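Local atomic coordinates of SAM-dependent O-methyltransferase (Leptospira interrogans, PDB entry 2HNK), a protein that probably transfers a methyl group from S-adenosylmethionine to an oxygen atom of its substrate, and binds the product S-adenosylhomocysteine. Residues Asn53-Ile58 with Gly174-Ala179. Sequence-based numbering, arbitrary orientation.
Sequences NILTKI and GGLLIA. With SO4 (sulfate ion), chain D.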
ATOM      1  N   ASN C  53      -7.737  -4.000   2.673  1.00 23.86           N
ATOM      2  CA  ASN C  53      -8.916  -3.581   1.938  1.00 24.62           C
ATOM      3  C   ASN C  53      -8.559  -2.672   0.753  1.00 24.53           C
ATOM      4  O   ASN C  53      -8.862  -3.006  -0.392  1.00 24.47           O
ATOM      5  CB  ASN C  53      -9.928  -2.921   2.888  1.00 25.23           C
ATOM      6  CG  ASN C  53     -11.284  -2.686   2.235  1.00 26.69           C
ATOM      7  OD1 ASN C  53     -11.444  -1.779   1.428  1.00 29.57           O
ATOM      8  ND2 ASN C  53     -12.266  -3.496   2.599  1.00 28.98           N
ATOM      9  N   ILE C  54      -7.874  -1.559   1.019  1.00 24.32           N
ATOM     10  CA  ILE C  54      -7.522  -0.613  -0.041  1.00 24.32           C
ATOM     11  C   ILE C  54      -6.615  -1.238  -1.109  1.00 23.90           C
ATOM     12  O   ILE C  54      -6.814  -1.025  -2.308  1.00 23.31           O
ATOM     13  CB  ILE C  54      -6.956   0.738   0.520  1.00 24.59           C
ATOM     14  CG1 ILE C  54      -7.185   1.876  -0.471  1.00 25.74           C
ATOM     15  CG2 ILE C  54      -5.473   0.657   0.878  1.00 25.19           C
ATOM     16  CD1 ILE C  54      -8.261   2.831  -0.048  1.00 27.18           C
ATOM     17  N   LEU C  55      -5.637  -2.023  -0.667  1.00 23.82           N
ATOM     18  CA  LEU C  55      -4.731  -2.719  -1.577  1.00 23.74           C
ATOM     19  C   LEU C  55      -5.461  -3.683  -2.507  1.00 23.26           C
ATOM     20  O   LEU C  55      -5.113  -3.797  -3.675  1.00 23.12           O
ATOM     21  CB  LEU C  55      -3.664  -3.474  -0.791  1.00 23.69           C
ATOM     22  CG  LEU C  55      -2.206  -2.996  -0.714  1.00 25.19           C
ATOM     23  CD1 LEU C  55      -1.977  -1.513  -0.994  1.00 24.53           C
ATOM     24  CD2 LEU C  55      -1.604  -3.407   0.642  1.00 24.22           C
ATOM     25  N   THR C  56      -6.468  -4.374  -1.988  1.00 23.16           N
ATOM     26  CA  THR C  56      -7.271  -5.289  -2.811  1.00 23.18           C
ATOM     27  C   THR C  56      -7.975  -4.520  -3.931  1.00 22.96           C
ATOM     28  O   THR C  56      -7.949  -4.934  -5.082  1.00 23.01           O
ATOM     29  CB  THR C  56      -8.284  -6.069  -1.951  1.00 23.31           C
ATOM     30  OG1 THR C  56      -7.566  -6.853  -0.994  1.00 23.02           O
ATOM     31  CG2 THR C  56      -9.161  -6.989  -2.806  1.00 22.60           C
ATOM     32  N   LYS C  57      -8.568  -3.386  -3.574  1.00 22.72           N
ATOM     33  CA  LYS C  57      -9.254  -2.516  -4.526  1.00 22.96           C
ATOM     34  C   LYS C  57      -8.313  -1.877  -5.553  1.00 22.80           C
ATOM     35  O   LYS C  57      -8.599  -1.887  -6.744  1.00 23.17           O
ATOM     36  CB  LYS C  57     -10.044  -1.437  -3.775  1.00 22.85           C
ATOM     37  CG  LYS C  57     -11.025  -1.995  -2.782  1.00 22.98           C
ATOM     38  CD  LYS C  57     -11.979  -0.934  -2.280  1.00 24.27           C
ATOM     39  CE  LYS C  57     -13.131  -1.575  -1.527  1.00 24.88           C
ATOM     40  NZ  LYS C  57     -14.153  -0.569  -1.131  1.00 28.44           N
ATOM     41  N   ILE C  58      -7.194  -1.338  -5.083  1.00 22.81           N
ATOM     42  CA  ILE C  58      -6.197  -0.699  -5.940  1.00 22.80           C
ATOM     43  C   ILE C  58      -5.663  -1.703  -6.965  1.00 22.54           C
ATOM     44  O   ILE C  58      -5.553  -1.387  -8.149  1.00 22.56           O
ATOM     45  CB  ILE C  58      -5.022  -0.091  -5.087  1.00 22.73           C
ATOM     46  CG1 ILE C  58      -5.504   1.113  -4.273  1.00 23.50           C
ATOM     47  CG2 ILE C  58      -3.833   0.295  -5.952  1.00 22.27           C
ATOM     48  CD1 ILE C  58      -4.510   1.561  -3.179  1.00 22.88           C
ATOM     49  N   GLY C 174       2.608  -9.625 -12.582  1.00 24.61           N
ATOM     50  CA  GLY C 174       1.964  -8.417 -12.072  1.00 24.16           C
ATOM     51  C   GLY C 174       1.170  -8.615 -10.787  1.00 23.61           C
ATOM     52  O   GLY C 174       0.733  -7.639 -10.177  1.00 23.77           O
ATOM     53  N   GLY C 175       0.992  -9.871 -10.374  1.00 23.05           N
ATOM     54  CA  GLY C 175       0.288 -10.199  -9.134  1.00 22.27           C
ATOM     55  C   GLY C 175       1.028  -9.785  -7.866  1.00 21.97           C
ATOM     56  O   GLY C 175       2.230  -9.506  -7.897  1.00 21.80           O
ATOM     57  N   LEU C 176       0.302  -9.770  -6.748  1.00 21.30           N
ATOM     58  CA  LEU C 176       0.807  -9.248  -5.487  1.00 20.53           C
ATOM     59  C   LEU C 176       0.814 -10.279  -4.353  1.00 20.36           C
ATOM     60  O   LEU C 176      -0.188 -10.950  -4.089  1.00 19.98           O
ATOM     61  CB  LEU C 176      -0.011  -8.012  -5.061  1.00 20.70           C
ATOM     62  CG  LEU C 176       0.353  -7.252  -3.772  1.00 20.42           C
ATOM     63  CD1 LEU C 176       1.755  -6.648  -3.830  1.00 18.83           C
ATOM     64  CD2 LEU C 176      -0.678  -6.171  -3.474  1.00 19.89           C
ATOM     65  N   LEU C 177       1.958 -10.389  -3.687  1.00 20.05           N
ATOM     66  CA  LEU C 177       2.043 -11.106  -2.422  1.00 20.03           C
ATOM     67  C   LEU C 177       2.087 -10.084  -1.296  1.00 19.93           C
ATOM     68  O   LEU C 177       2.914  -9.180  -1.292  1.00 19.71           O
ATOM     69  CB  LEU C 177       3.280 -12.015  -2.369  1.00 20.01           C
ATOM     70  CG  LEU C 177       3.791 -12.514  -0.999  1.00 20.18           C
ATOM     71  CD1 LEU C 177       2.760 -13.366  -0.263  1.00 18.12           C
ATOM     72  CD2 LEU C 177       5.113 -13.290  -1.149  1.00 19.59           C
ATOM     73  N   ILE C 178       1.173 -10.230  -0.353  1.00 20.05           N
ATOM     74  CA  ILE C 178       1.196  -9.430   0.857  1.00 19.95           C
ATOM     75  C   ILE C 178       1.638 -10.347   1.992  1.00 19.77           C
ATOM     76  O   ILE C 178       0.950 -11.302   2.328  1.00 20.24           O
ATOM     77  CB  ILE C 178      -0.195  -8.787   1.152  1.00 20.27           C
ATOM     78  CG1 ILE C 178      -0.707  -8.009  -0.079  1.00 19.76           C
ATOM     79  CG2 ILE C 178      -0.113  -7.897   2.381  1.00 19.22           C
ATOM     80  CD1 ILE C 178      -2.054  -7.327   0.117  1.00 19.34           C
ATOM     81  N   ALA C 179       2.802 -10.071   2.558  1.00 19.80           N
ATOM     82  CA  ALA C 179       3.356 -10.929   3.596  1.00 20.54           C
ATOM     83  C   ALA C 179       3.304 -10.279   4.972  1.00 20.59           C
ATOM     84  O   ALA C 179       3.812  -9.173   5.173  1.00 21.50           O
ATOM     85  CB  ALA C 179       4.786 -11.359   3.238  1.00 19.99           C
TER
HETATM   86  S   SO4 D1001     -15.781   0.159  -4.975  1.00 35.52           S
HETATM   87  O1  SO4 D1001     -14.897   1.022  -5.741  1.00 37.09           O
HETATM   88  O2  SO4 D1001     -15.358   0.097  -3.582  1.00 36.93           O
HETATM   89  O3  SO4 D1001     -17.132   0.678  -5.005  1.00 37.94           O
HETATM   90  O4  SO4 D1001     -15.739  -1.169  -5.567  1.00 37.98           O
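Leu55 reaches from helix 46-59 to the neighbouring strand 175-180 and meets Ile178 most closely through two methyl groups, Leu55 CD2 and Ile178 CD1, 4.0 Å apart. The two side chains lie at a slant to one another, the end of Ile178 resting against the CB, CG and CD2 side of Leu55. Ile178 gets there with an outstretched ethyl arm: CG1 lies anti to the carbonyl carbon (chi1 -53°) and chi2 is close to 180°, which carries CD1 away from the sheet toward the helix. Leu176, two residues back on the same face of the strand, makes a looser approach, its CD2 4.5 Å from Leu55 CG. The backbones stay well apart, with Leu55 CA and Ile178 CA 9.3 Å from each other.

Strand 175-180 is held between 148-153, which runs parallel to it, and the antiparallel 225-230, in the central sheet of the Rossmann-like methyltransferase fold. Leu227 packs on Leu55, Val225 on Ile178 and Leu150 on Leu176, while Ile58 of the second subunit also covers Leu176. On the helix, Lys57 extends instead toward the subunit interface: its NZ donates a 2.8 Å hydrogen bond to sulfate O2 and forms a salt bridge with Asp215 of the second subunit. Arg229 of that subunit binds the same sulfate, an ion probably taken from the crystallisation liquor.

No hydrogen bond joins the two segments, and just 106 Å² is buried between them; they meet here only through buried aliphatic carbon, whereas Lys57, on the same helix, directs its charge to Asp215 of the second subunit and to the sulfate.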